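Local coordinates for major royal jelly protein 1 (Apis mellifera, PDB 5YYL), which is the most abundant protein of royal jelly, probably a nutrient for the larvae fed on it, and binds the sterol 24-methylenecholesterol, at residues A[38-43]-A[64-69]; A[42-47]-A[57-62]; A[80-85]-A[113-118]; A[143-148]-A[182-187]. All blocks are in the same frame, centred on the assembly; numbering follows the deposited sequence.

Contact 1. Residues A[38-43]-A[64-69]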
loop_
_atom_site.group_PDB
_atom_site.type_symbol
_atom_site.label_atom_id
_atom_site.label_comp_id
_atom_site.label_asym_id
_atom_site.label_seq_id
_atom_site.Cartn_x
_atom_site.Cartn_y
_atom_site.Cartn_z
ATOM N N LYS A 38 8.633 -31.325 24.874
ATOM C CA LYS A 38 9.246 -32.411 25.625
ATOM C C LYS A 38 8.326 -32.721 26.799
ATOM O O LYS A 38 8.128 -33.880 27.138
ATOM C CB LYS A 38 10.640 -32.021 26.104
ATOM C CG LYS A 38 11.584 -31.691 24.963
ATOM C CD LYS A 38 13.023 -31.512 25.429
ATOM C CE LYS A 38 14.017 -31.688 24.289
ATOM N NZ LYS A 38 15.376 -32.125 24.738
ATOM N N PHE A 39 7.766 -31.676 27.394
ATOM C CA PHE A 39 6.776 -31.816 28.442
ATOM C C PHE A 39 6.042 -30.497 28.602
ATOM O O PHE A 39 6.559 -29.441 28.243
ATOM C CB PHE A 39 7.427 -32.192 29.777
ATOM C CG PHE A 39 8.529 -31.255 30.199
ATOM C CD1 PHE A 39 8.235 -30.058 30.858
ATOM C CD2 PHE A 39 9.861 -31.561 29.920
ATOM C CE1 PHE A 39 9.242 -29.184 31.220
ATOM C CE2 PHE A 39 10.874 -30.693 30.289
ATOM C CZ PHE A 39 10.565 -29.503 30.945
ATOM N N PHE A 40 4.852 -30.563 29.171
ATOM C CA PHE A 40 4.045 -29.378 29.320
ATOM C C PHE A 40 4.417 -28.640 30.583
ATOM O O PHE A 40 4.855 -29.239 31.559
ATOM C CB PHE A 40 2.554 -29.718 29.288
ATOM C CG PHE A 40 2.071 -30.062 27.919
ATOM C CD1 PHE A 40 1.592 -29.063 27.076
ATOM C CD2 PHE A 40 2.152 -31.374 27.444
ATOM C CE1 PHE A 40 1.162 -29.371 25.803
ATOM C CE2 PHE A 40 1.729 -31.682 26.169
ATOM C CZ PHE A 40 1.234 -30.681 25.349
ATOM N N ASP A 41 4.244 -27.324 30.519
ATOM C CA ASP A 41 4.506 -26.408 31.609
ATOM C C ASP A 41 3.545 -25.249 31.410
ATOM O O ASP A 41 3.008 -25.082 30.316
ATOM C CB ASP A 41 5.964 -25.941 31.551
ATOM C CG ASP A 41 6.413 -25.228 32.822
ATOM O OD1 ASP A 41 5.572 -24.969 33.719
ATOM O OD2 ASP A 41 7.626 -24.927 32.920
ATOM N N TYR A 42 3.317 -24.460 32.457
ATOM C CA TYR A 42 2.303 -23.412 32.429
ATOM C C TYR A 42 2.864 -22.017 32.760
ATOM O O TYR A 42 3.941 -21.884 33.328
ATOM C CB TYR A 42 1.165 -23.781 33.386
ATOM C CG TYR A 42 0.503 -25.113 33.079
ATOM C CD1 TYR A 42 -0.800 -25.174 32.578
ATOM C CD2 TYR A 42 1.175 -26.316 33.292
ATOM C CE1 TYR A 42 -1.398 -26.394 32.299
ATOM C CE2 TYR A 42 0.586 -27.530 33.005
ATOM C CZ TYR A 42 -0.695 -27.569 32.512
ATOM O OH TYR A 42 -1.256 -28.787 32.246
ATOM N N ASP A 43 2.109 -20.986 32.384
ATOM C CA ASP A 43 2.353 -19.601 32.785
ATOM C C ASP A 43 1.600 -19.350 34.095
ATOM O O ASP A 43 0.453 -18.863 34.138
ATOM C CB ASP A 43 1.907 -18.625 31.674
ATOM C CG ASP A 43 2.235 -17.151 31.975
ATOM O OD1 ASP A 43 1.632 -16.571 32.899
ATOM O OD2 ASP A 43 3.055 -16.533 31.236
ATOM N N ASN A 64 1.391 -34.735 32.835
ATOM C CA ASN A 64 0.609 -33.874 31.947
ATOM C C ASN A 64 0.542 -34.487 30.563
ATOM O O ASN A 64 1.559 -34.618 29.881
ATOM C CB ASN A 64 1.173 -32.461 31.920
ATOM C CG ASN A 64 0.812 -31.681 33.170
ATOM O OD1 ASN A 64 -0.039 -30.793 33.147
ATOM N ND2 ASN A 64 1.434 -32.046 34.283
ATOM N N TYR A 65 -0.663 -34.903 30.185
ATOM C CA TYR A 65 -0.910 -35.623 28.943
ATOM C C TYR A 65 -2.036 -34.915 28.197
ATOM O O TYR A 65 -3.106 -34.645 28.783
ATOM C CB TYR A 65 -1.310 -37.072 29.208
ATOM C CG TYR A 65 -0.414 -37.802 30.186
ATOM C CD1 TYR A 65 0.899 -38.148 29.843
ATOM C CD2 TYR A 65 -0.877 -38.150 31.469
ATOM C CE1 TYR A 65 1.721 -38.817 30.739
ATOM C CE2 TYR A 65 -0.062 -38.821 32.370
ATOM C CZ TYR A 65 1.234 -39.147 32.005
ATOM O OH TYR A 65 2.044 -39.808 32.907
ATOM N N PRO A 66 -1.805 -34.597 26.913
ATOM C CA PRO A 66 -2.810 -33.829 26.187
ATOM C C PRO A 66 -3.904 -34.724 25.624
ATOM O O PRO A 66 -3.627 -35.804 25.134
ATOM C CB PRO A 66 -1.997 -33.164 25.075
ATOM C CG PRO A 66 -0.872 -34.116 24.815
ATOM C CD PRO A 66 -0.630 -34.910 26.075
ATOM N N SER A 67 -5.134 -34.262 25.713
ATOM C CA SER A 67 -6.293 -34.996 25.243
ATOM C C SER A 67 -6.769 -34.469 23.883
ATOM O O SER A 67 -6.995 -35.253 22.968
ATOM C CB SER A 67 -7.414 -34.895 26.277
ATOM O OG SER A 67 -8.559 -35.603 25.851
ATOM N N ASP A 68 -6.936 -33.153 23.767
ATOM C CA ASP A 68 -7.476 -32.538 22.556
ATOM C C ASP A 68 -6.784 -31.210 22.241
ATOM O O ASP A 68 -6.173 -30.601 23.107
ATOM C CB ASP A 68 -8.996 -32.321 22.723
ATOM C CG ASP A 68 -9.762 -32.202 21.381
ATOM O OD1 ASP A 68 -9.171 -32.380 20.307
ATOM O OD2 ASP A 68 -10.982 -31.939 21.392
ATOM N N ILE A 69 -6.860 -30.800 20.976
ATOM C CA ILE A 69 -6.430 -29.476 20.530
ATOM C C ILE A 69 -7.557 -28.865 19.741
ATOM O O ILE A 69 -8.435 -29.574 19.244
ATOM C CB ILE A 69 -5.161 -29.513 19.645
ATOM C CG1 ILE A 69 -5.358 -30.368 18.384
ATOM C CG2 ILE A 69 -3.987 -30.055 20.446
ATOM C CD1 ILE A 69 -4.199 -30.340 17.407
#
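With CG anti to the carbonyl carbon in both Phe-40 and Tyr-42 (chi1 -58° in the tyrosine), the two rings extend from the irregular chain of 38-43 to Asn-64 and Pro-66. The Tyr-42 hydroxyl and the Asn-64 amide come from opposite directions: OH donates to OD1 at 2.5 Å, while ring and amide planes stand 62° apart. OD1 sits at the edge of the Tyr-42 ring, also close to CE2. The other end of the amide, ND2, donates to Gly-85 O, and these two bonds together fix how the group is rotated. Strand 65-72 is the first of a four-stranded antiparallel sheet, a blade of the beta-propeller, and residues 38-43 pack against this blade, bonding by backbone to Leu-104 of its last strand. Beside the Tyr-42 bond the contact is apolar. Phe-40 runs across Pro-66, its CE2 lying 3.8 Å from CG of the proline ring, and CB of Phe-40 lies 4.0 Å from CB of Asn-64. Trp-37 stacks on the Phe-40 ring, and Leu-381 of strand 373-383 reaches Pro-66 as well.

Contact 2. Residues A[42-47]-A[57-62]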
loop_
_atom_site.group_PDB
_atom_site.type_symbol
_atom_site.label_atom_id
_atom_site.label_comp_id
_atom_site.label_asym_id
_atom_site.label_seq_id
_atom_site.Cartn_x
_atom_site.Cartn_y
_atom_site.Cartn_z
ATOM N N TYR A 42 3.317 -24.460 32.457
ATOM C CA TYR A 42 2.303 -23.412 32.429
ATOM C C TYR A 42 2.864 -22.017 32.760
ATOM O O TYR A 42 3.941 -21.884 33.328
ATOM C CB TYR A 42 1.165 -23.781 33.386
ATOM C CG TYR A 42 0.503 -25.113 33.079
ATOM C CD1 TYR A 42 -0.800 -25.174 32.578
ATOM C CD2 TYR A 42 1.175 -26.316 33.292
ATOM C CE1 TYR A 42 -1.398 -26.394 32.299
ATOM C CE2 TYR A 42 0.586 -27.530 33.005
ATOM C CZ TYR A 42 -0.695 -27.569 32.512
ATOM O OH TYR A 42 -1.256 -28.787 32.246
ATOM N N ASP A 43 2.109 -20.986 32.384
ATOM C CA ASP A 43 2.353 -19.601 32.785
ATOM C C ASP A 43 1.600 -19.350 34.095
ATOM O O ASP A 43 0.453 -18.863 34.138
ATOM C CB ASP A 43 1.907 -18.625 31.674
ATOM C CG ASP A 43 2.235 -17.151 31.975
ATOM O OD1 ASP A 43 1.632 -16.571 32.899
ATOM O OD2 ASP A 43 3.055 -16.533 31.236
ATOM N N PHE A 44 2.291 -19.676 35.183
ATOM C CA PHE A 44 1.812 -19.387 36.530
ATOM C C PHE A 44 1.897 -17.889 36.875
ATOM O O PHE A 44 1.137 -17.407 37.717
ATOM C CB PHE A 44 2.600 -20.194 37.540
ATOM C CG PHE A 44 2.387 -21.682 37.451
ATOM C CD1 PHE A 44 3.352 -22.512 36.871
ATOM C CD2 PHE A 44 1.248 -22.267 37.991
ATOM C CE1 PHE A 44 3.161 -23.893 36.811
ATOM C CE2 PHE A 44 1.045 -23.641 37.916
ATOM C CZ PHE A 44 2.003 -24.454 37.341
ATOM N N GLY A 45 2.796 -17.161 36.206
ATOM C CA GLY A 45 3.076 -15.739 36.482
ATOM C C GLY A 45 4.577 -15.486 36.405
ATOM O O GLY A 45 5.106 -14.987 35.401
ATOM N N SER A 46 5.260 -15.837 37.488
ATOM C CA SER A 46 6.732 -15.833 37.555
ATOM C C SER A 46 7.196 -17.191 38.062
ATOM O O SER A 46 6.375 -18.010 38.484
ATOM N N ASP A 47 8.511 -17.430 38.021
ATOM C CA ASP A 47 9.103 -18.670 38.563
ATOM C C ASP A 47 8.906 -18.795 40.086
ATOM O O ASP A 47 9.008 -19.902 40.633
ATOM C CB ASP A 47 10.592 -18.787 38.204
ATOM N N GLY A 57 2.269 -29.947 44.828
ATOM C CA GLY A 57 1.774 -31.096 44.063
ATOM C C GLY A 57 0.653 -30.752 43.091
ATOM O O GLY A 57 0.063 -31.658 42.484
ATOM N N GLU A 58 0.354 -29.455 42.946
ATOM C CA GLU A 58 -0.569 -28.944 41.926
ATOM C C GLU A 58 -0.032 -29.139 40.503
ATOM O O GLU A 58 -0.835 -29.232 39.587
ATOM C CB GLU A 58 -0.840 -27.440 42.150
ATOM N N TYR A 59 1.299 -29.186 40.337
ATOM C CA TYR A 59 1.933 -29.314 39.017
ATOM C C TYR A 59 3.181 -30.224 39.007
ATOM O O TYR A 59 4.276 -29.786 39.325
ATOM C CB TYR A 59 2.279 -27.917 38.452
ATOM C CG TYR A 59 3.271 -27.962 37.302
ATOM C CD1 TYR A 59 2.977 -28.644 36.119
ATOM C CD2 TYR A 59 4.529 -27.375 37.417
ATOM C CE1 TYR A 59 3.898 -28.715 35.082
ATOM C CE2 TYR A 59 5.451 -27.441 36.382
ATOM C CZ TYR A 59 5.131 -28.111 35.215
ATOM O OH TYR A 59 6.042 -28.179 34.191
ATOM N N ASP A 60 2.988 -31.480 38.616
ATOM C CA ASP A 60 4.069 -32.408 38.278
ATOM C C ASP A 60 4.079 -32.515 36.756
ATOM O O ASP A 60 3.070 -32.879 36.139
ATOM C CB ASP A 60 3.838 -33.796 38.900
ATOM C CG ASP A 60 5.041 -34.751 38.725
ATOM O OD1 ASP A 60 5.852 -34.600 37.783
ATOM O OD2 ASP A 60 5.171 -35.683 39.546
ATOM N N TYR A 61 5.225 -32.197 36.167
ATOM C CA TYR A 61 5.396 -32.228 34.714
ATOM C C TYR A 61 5.267 -33.640 34.116
ATOM O O TYR A 61 4.878 -33.787 32.957
ATOM C CB TYR A 61 6.738 -31.589 34.316
ATOM C CG TYR A 61 7.976 -32.455 34.505
ATOM C CD1 TYR A 61 8.490 -33.201 33.438
ATOM C CD2 TYR A 61 8.657 -32.501 35.726
ATOM C CE1 TYR A 61 9.632 -33.982 33.581
ATOM C CE2 TYR A 61 9.805 -33.280 35.880
ATOM C CZ TYR A 61 10.297 -34.021 34.804
ATOM O OH TYR A 61 11.437 -34.809 34.937
ATOM N N LYS A 62 5.587 -34.663 34.905
ATOM C CA LYS A 62 5.520 -36.055 34.439
ATOM C C LYS A 62 4.092 -36.592 34.253
ATOM O O LYS A 62 3.920 -37.653 33.659
ATOM C CB LYS A 62 6.303 -36.985 35.388
ATOM C CG LYS A 62 7.819 -36.819 35.331
ATOM C CD LYS A 62 8.565 -37.859 36.174
ATOM C CE LYS A 62 9.013 -37.315 37.528
ATOM N NZ LYS A 62 7.896 -36.756 38.348
#
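An aromatic cluster of Tyr-42, Phe-44 and Tyr-59 joins the two ends of helix 47-56, a short helix inserted before the first strand of a propeller blade. With CG anti to the backbone N (chi1 164°), Tyr-59 turns one side of its ring to both partners: Phe-44 toward CB and CD2, Tyr-42 toward CD1 and CE1. Tyr-42 presents an edge to the face of Tyr-59 in an offset edge-to-face pair, with centroids 5.8 Å apart, planes at 75° and Tyr-42 CD2 4.0 Å from Tyr-59 CE1. Phe-44 approaches obliquely; its CZ lies 3.6 Å from Tyr-59 CB, and its CE1 comes 3.8 Å from Tyr-59 CD2. One face of Phe-44 is also met, near its rim, by CB of Tyr-42. The polar end of Tyr-59 is held outside the cluster, where its OH bonds to Phe-40 O. Helix 47-56 contributes Arg-49, Arg-50 and Ala-53 to the packing on Phe-44, and it ends at Gly-57 in a Schellman motif with positive phi. Just beyond the cluster, Asp-60 forms an Asx turn: OD1 takes the Lys-62 backbone N at 2.9 Å and, with its syn lone pair, a salt bridge from Lys-62 NZ at 3.0 Å.

Contact 3. Residues A[80-85]-A[113-118]. With NAG (2-acetamido-2-deoxy-beta-D-glucopyranose), chain E.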
loop_
_atom_site.group_PDB
_atom_site.type_symbol
_atom_site.label_atom_id
_atom_site.label_comp_id
_atom_site.label_asym_id
_atom_site.label_seq_id
_atom_site.Cartn_x
_atom_site.Cartn_y
_atom_site.Cartn_z
ATOM N N MET A 80 -5.756 -30.932 28.829
ATOM C CA MET A 80 -4.933 -31.878 29.557
ATOM C C MET A 80 -5.813 -32.820 30.390
ATOM O O MET A 80 -6.779 -32.382 31.065
ATOM C CB MET A 80 -3.936 -31.138 30.443
ATOM C CG MET A 80 -2.590 -31.841 30.550
ATOM S SD MET A 80 -1.495 -31.749 29.113
ATOM C CE MET A 80 -1.846 -30.099 28.499
ATOM N N LEU A 81 -5.483 -34.114 30.301
ATOM C CA LEU A 81 -6.112 -35.137 31.137
ATOM C C LEU A 81 -5.749 -34.829 32.577
ATOM O O LEU A 81 -4.561 -34.718 32.907
ATOM C CB LEU A 81 -5.605 -36.543 30.796
ATOM C CG LEU A 81 -6.023 -37.156 29.461
ATOM C CD1 LEU A 81 -5.360 -38.504 29.267
ATOM C CD2 LEU A 81 -7.532 -37.251 29.381
ATOM N N ARG A 82 -6.769 -34.695 33.420
ATOM C CA ARG A 82 -6.574 -34.275 34.812
ATOM C C ARG A 82 -6.112 -35.424 35.684
ATOM O O ARG A 82 -6.902 -36.072 36.347
ATOM C CB ARG A 82 -7.849 -33.658 35.384
ATOM C CG ARG A 82 -7.685 -33.090 36.777
ATOM C CD ARG A 82 -6.956 -31.741 36.786
ATOM N NE ARG A 82 -7.914 -30.691 36.464
ATOM C CZ ARG A 82 -7.773 -29.396 36.720
ATOM N NH1 ARG A 82 -6.670 -28.920 37.307
ATOM N NH2 ARG A 82 -8.758 -28.559 36.365
ATOM N N TYR A 83 -4.815 -35.664 35.658
ATOM C CA TYR A 83 -4.173 -36.514 36.640
ATOM C C TYR A 83 -3.781 -35.674 37.869
ATOM O O TYR A 83 -4.103 -34.485 37.948
ATOM C CB TYR A 83 -2.982 -37.261 36.029
ATOM C CG TYR A 83 -3.378 -38.463 35.202
ATOM C CD1 TYR A 83 -2.977 -39.741 35.569
ATOM C CD2 TYR A 83 -4.163 -38.328 34.051
ATOM C CE1 TYR A 83 -3.332 -40.849 34.818
ATOM C CE2 TYR A 83 -4.527 -39.436 33.298
ATOM C CZ TYR A 83 -4.104 -40.696 33.686
ATOM O OH TYR A 83 -4.448 -41.816 32.964
ATOM N N ASN A 84 -3.157 -36.324 38.850
ATOM C CA ASN A 84 -2.506 -35.641 39.973
ATOM C C ASN A 84 -1.283 -34.892 39.424
ATOM O O ASN A 84 -0.405 -35.494 38.783
ATOM C CB ASN A 84 -2.109 -36.625 41.092
ATOM C CG ASN A 84 -1.343 -37.849 40.575
ATOM O OD1 ASN A 84 -1.915 -38.714 39.889
ATOM N ND2 ASN A 84 -0.044 -37.928 40.900
ATOM N N GLY A 85 -1.265 -33.575 39.648
ATOM C CA GLY A 85 -0.183 -32.707 39.177
ATOM C C GLY A 85 -0.443 -32.005 37.846
ATOM O O GLY A 85 0.485 -31.774 37.052
ATOM N N ALA A 113 -9.753 -23.550 36.317
ATOM C CA ALA A 113 -8.763 -24.578 36.642
ATOM C C ALA A 113 -9.055 -25.316 37.952
ATOM O O ALA A 113 -8.533 -26.411 38.149
ATOM C CB ALA A 113 -7.370 -23.963 36.702
ATOM N N LYS A 114 -9.864 -24.712 38.834
ATOM C CA LYS A 114 -10.132 -25.242 40.183
ATOM C C LYS A 114 -11.234 -26.295 40.189
ATOM O O LYS A 114 -12.300 -26.090 39.594
ATOM C CB LYS A 114 -10.538 -24.111 41.143
ATOM N N TYR A 115 -10.968 -27.412 40.872
ATOM C CA TYR A 115 -11.923 -28.511 41.015
ATOM C C TYR A 115 -11.950 -29.104 42.444
ATOM O O TYR A 115 -12.575 -30.155 42.641
ATOM C CB TYR A 115 -11.671 -29.601 39.938
ATOM C CG TYR A 115 -10.426 -30.447 40.147
ATOM C CD1 TYR A 115 -10.524 -31.815 40.415
ATOM C CD2 TYR A 115 -9.149 -29.880 40.092
ATOM C CE1 TYR A 115 -9.390 -32.588 40.626
ATOM C CE2 TYR A 115 -8.010 -30.646 40.295
ATOM C CZ TYR A 115 -8.133 -32.000 40.573
ATOM O OH TYR A 115 -7.001 -32.770 40.755
ATOM N N ASP A 116 -11.246 -28.482 43.409
ATOM C CA ASP A 116 -11.461 -28.757 44.839
ATOM C C ASP A 116 -12.930 -28.439 45.113
ATOM O O ASP A 116 -13.703 -29.331 45.486
ATOM C CB ASP A 116 -10.535 -27.911 45.734
ATOM N N ASP A 117 -13.296 -27.176 44.852
ATOM C CA ASP A 117 -14.699 -26.703 44.803
ATOM C C ASP A 117 -15.665 -27.597 43.986
ATOM O O ASP A 117 -16.832 -27.755 44.381
ATOM C CB ASP A 117 -14.750 -25.267 44.250
ATOM N N CYS A 118 -15.166 -28.157 42.867
ATOM C CA CYS A 118 -15.923 -28.993 41.935
ATOM C C CYS A 118 -16.870 -28.055 41.170
ATOM O O CYS A 118 -17.987 -28.425 40.842
ATOM C CB CYS A 118 -16.656 -30.119 42.690
ATOM S SG CYS A 118 -17.563 -31.324 41.710
HETATM C C1 NAG E . -4.432 -40.697 41.065
HETATM C C2 NAG E . -5.300 -40.887 42.320
HETATM C C3 NAG E . -4.485 -40.557 43.580
HETATM C C4 NAG E . -3.162 -41.319 43.670
HETATM C C5 NAG E . -2.422 -41.149 42.330
HETATM C C6 NAG E . -1.150 -41.975 42.157
HETATM C C7 NAG E . -7.715 -40.498 42.739
HETATM C C8 NAG E . -8.837 -39.497 42.723
HETATM N N2 NAG E . -6.506 -40.057 42.345
HETATM O O3 NAG E . -5.251 -40.833 44.757
HETATM O O4 NAG E . -2.458 -40.756 44.800
HETATM O O5 NAG E . -3.275 -41.518 41.240
HETATM O O6 NAG E . -1.413 -43.357 42.411
HETATM O O7 NAG E . -7.932 -41.644 43.091
#
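Hydrogen bonds from Arg-82 to Ala-113 carry the polar side of this contact. Arg-82 NH2 reaches Ala-113 O at 2.8 Å, and NH1 adds a weak bond to the same oxygen at 3.2 Å. Neither is straight, and NH2 stands 43° out of the carbonyl plane, so the donor arrives from above it. The guanidinium has further partners outside the two segments: NE with Val-122 O, NH2 with Ile-121 O and NH1 with Val-86 O. Packing of the guanidinium over the Tyr-115 ring is the second kind of interaction. Arg-82 and Tyr-115 slide past each other in opposite directions, with guanidinium and ring planes 29° apart. Tyr-115 CD2 lies over the centre of the guanidinium, 3.7 Å from Arg-82 CZ, while the aliphatic part runs on over the far end of the ring, CG lying 4.0 Å from Tyr-115 OH. Bends at chi2 and chi3 fold the arginine back over that face. By backbone, Arg-82 is the centre of an inverse gamma turn, closed by Tyr-83 N to Leu-81 O at 2.9 Å. The loop 113-118, leading to the next propeller blade, is tied further on by the Cys-118 to Cys-150 disulfide. Because these acceptors are all neutral main-chain carbonyls, the buried positive charge is probably stabilised by peptide dipoles, with an aromatic face beside it.

Contact 4. Residues A[143-148]-A[182-187]. With NAG (2-acetamido-2-deoxy-beta-D-glucopyranose), chain E.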
loop_
_atom_site.group_PDB
_atom_site.type_symbol
_atom_site.label_atom_id
_atom_site.label_comp_id
_atom_site.label_asym_id
_atom_site.label_seq_id
_atom_site.Cartn_x
_atom_site.Cartn_y
_atom_site.Cartn_z
ATOM N N VAL A 143 -10.834 -38.164 37.235
ATOM C CA VAL A 143 -9.488 -37.909 37.719
ATOM C C VAL A 143 -8.678 -39.169 37.445
ATOM O O VAL A 143 -9.200 -40.275 37.581
ATOM C CB VAL A 143 -9.488 -37.552 39.216
ATOM C CG1 VAL A 143 -8.071 -37.291 39.697
ATOM C CG2 VAL A 143 -10.381 -36.344 39.476
ATOM N N ASN A 144 -7.421 -38.999 37.027
ATOM C CA ASN A 144 -6.583 -40.117 36.554
ATOM C C ASN A 144 -7.248 -40.930 35.427
ATOM O O ASN A 144 -6.954 -42.110 35.247
ATOM C CB ASN A 144 -6.197 -41.066 37.706
ATOM C CG ASN A 144 -5.591 -40.350 38.908
ATOM O OD1 ASN A 144 -5.635 -39.129 39.009
ATOM N ND2 ASN A 144 -5.056 -41.128 39.835
ATOM N N ASN A 145 -8.135 -40.274 34.672
ATOM C CA ASN A 145 -8.943 -40.891 33.602
ATOM C C ASN A 145 -9.856 -42.063 34.043
ATOM O O ASN A 145 -10.261 -42.876 33.199
ATOM C CB ASN A 145 -8.017 -41.312 32.428
ATOM C CG ASN A 145 -8.656 -41.122 31.051
ATOM O OD1 ASN A 145 -9.327 -40.120 30.769
ATOM N ND2 ASN A 145 -8.421 -42.087 30.176
ATOM N N THR A 146 -10.184 -42.147 35.342
ATOM C CA THR A 146 -10.973 -43.275 35.901
ATOM C C THR A 146 -11.931 -42.853 37.034
ATOM O O THR A 146 -13.146 -42.989 36.890
ATOM C CB THR A 146 -10.077 -44.431 36.403
ATOM O OG1 THR A 146 -9.096 -43.924 37.313
ATOM C CG2 THR A 146 -9.366 -45.122 35.249
ATOM N N GLN A 147 -11.395 -42.352 38.150
ATOM C CA GLN A 147 -12.211 -42.039 39.346
ATOM C C GLN A 147 -13.093 -40.786 39.144
ATOM O O GLN A 147 -12.572 -39.687 39.066
ATOM C CB GLN A 147 -11.308 -41.852 40.576
ATOM N N PRO A 148 -14.435 -40.950 39.088
ATOM C CA PRO A 148 -15.314 -39.811 38.765
ATOM C C PRO A 148 -15.574 -38.829 39.918
ATOM O O PRO A 148 -16.654 -38.832 40.498
ATOM C CB PRO A 148 -16.613 -40.508 38.308
ATOM C CG PRO A 148 -16.650 -41.774 39.080
ATOM C CD PRO A 148 -15.219 -42.190 39.290
ATOM N N LYS A 182 -20.335 -48.233 34.378
ATOM C CA LYS A 182 -19.080 -47.659 33.898
ATOM C C LYS A 182 -19.345 -46.505 32.932
ATOM O O LYS A 182 -20.377 -46.459 32.269
ATOM C CB LYS A 182 -18.235 -48.739 33.218
ATOM C CG LYS A 182 -17.799 -49.870 34.144
ATOM N N GLY A 183 -18.414 -45.554 32.898
ATOM C CA GLY A 183 -18.483 -44.434 31.961
ATOM C C GLY A 183 -17.179 -43.669 31.771
ATOM O O GLY A 183 -16.468 -43.360 32.754
ATOM N N ARG A 184 -16.862 -43.369 30.506
ATOM C CA ARG A 184 -15.777 -42.439 30.162
ATOM C C ARG A 184 -16.066 -41.691 28.862
ATOM O O ARG A 184 -15.808 -42.202 27.779
ATOM C CB ARG A 184 -14.434 -43.160 30.076
ATOM C CG ARG A 184 -13.264 -42.203 29.880
ATOM C CD ARG A 184 -11.959 -42.761 30.396
ATOM N NE ARG A 184 -11.337 -43.710 29.474
ATOM C CZ ARG A 184 -10.597 -44.762 29.833
ATOM N NH1 ARG A 184 -10.377 -45.054 31.122
ATOM N NH2 ARG A 184 -10.083 -45.542 28.879
ATOM N N LEU A 185 -16.548 -40.457 29.002
ATOM C CA LEU A 185 -16.918 -39.614 27.871
ATOM C C LEU A 185 -15.660 -39.083 27.156
ATOM O O LEU A 185 -14.971 -38.186 27.656
ATOM C CB LEU A 185 -17.826 -38.477 28.372
ATOM C CG LEU A 185 -19.050 -38.918 29.214
ATOM C CD1 LEU A 185 -20.069 -37.810 29.387
ATOM C CD2 LEU A 185 -19.745 -40.129 28.611
ATOM N N SER A 186 -15.358 -39.654 25.996
ATOM C CA SER A 186 -14.041 -39.540 25.341
ATOM C C SER A 186 -14.026 -38.956 23.911
ATOM O O SER A 186 -13.006 -39.043 23.233
ATOM C CB SER A 186 -13.499 -40.961 25.234
ATOM O OG SER A 186 -14.302 -41.748 24.316
ATOM N N SER A 187 -15.162 -38.450 23.434
ATOM C CA SER A 187 -15.295 -38.003 22.041
ATOM C C SER A 187 -16.492 -37.066 21.900
ATOM O O SER A 187 -17.482 -37.200 22.618
ATOM C CB SER A 187 -15.435 -39.203 21.087
ATOM O OG SER A 187 -14.733 -38.977 19.870
HETATM C C1 NAG E . -4.432 -40.697 41.065
HETATM C C2 NAG E . -5.300 -40.887 42.320
HETATM C C3 NAG E . -4.485 -40.557 43.580
HETATM C C4 NAG E . -3.162 -41.319 43.670
HETATM C C5 NAG E . -2.422 -41.149 42.330
HETATM C C6 NAG E . -1.150 -41.975 42.157
HETATM C C7 NAG E . -7.715 -40.498 42.739
HETATM C C8 NAG E . -8.837 -39.497 42.723
HETATM N N2 NAG E . -6.506 -40.057 42.345
HETATM O O3 NAG E . -5.251 -40.833 44.757
HETATM O O4 NAG E . -2.458 -40.756 44.800
HETATM O O5 NAG E . -3.275 -41.518 41.240
HETATM O O6 NAG E . -1.413 -43.357 42.411
HETATM O O7 NAG E . -7.932 -41.644 43.091
#
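Asn-145 O accepts from Arg-184 NH1 at 3.0 Å, with the donor nearly along the C=O axis (angle 163°) and the oxygen tilted from the guanidinium plane. The Asn-145 side chain comes over one face of the same guanidinium. Its amide lies almost flat on the group, planes 18° apart, with ND2 3.4 Å from NE; both nitrogens are donors, and the pair is packed without a hydrogen bond. OD1 instead faces the aliphatic part, 3.7 Å from Arg-184 CD. A bend at chi3 (80°) turns the guanidinium back toward the asparagine. Residues 143-148 form a tight turn in the loop between strands 134-139 and 153-158 of one propeller blade, with a classic beta bulge where Thr-146 and Gln-147 both face Val-143; Thr-146 N bonds to Val-143 O at 3.1 Å. Arg-184 stands just before strand 185-192, the first of the following blade, so the bond spans two blades. Its NE forms a salt bridge with Glu-208 OE1, while NH1 bonds to the loop. On the turn next to Asn-145, Asn-144 ND2 carries the N-linked glycan through a 1.4 Å covalent bond to NAG C1, and the NAG acetyl carbon C8 rests 3.8 Å from Val-143 CG1.

In the fold
From the N terminus, the chain leaves strand 33-37 and enters contact 1, which closes the excursion through helix 47-56 by bringing 38-43 back to the start of strand 65-72. Contact 2 lies within that span, shares Tyr-42 and Asp-43 with it, and pinches together the helix ends. Contact 3 closes the loop holding strands 90-94, 96-97 and 102-106, joining the end of 75-81 to the loop beyond 102-106. Contact 4 follows, linking the loop between strands 134-139 and 153-158 to the start of strand 185-192 in the next blade. No loops cross. Gly-85 joins contacts 1 and 2 to contact 3, and the backbone bond of Arg-82 with Asn-144 joins contact 3 to contact 4 beside the glycan.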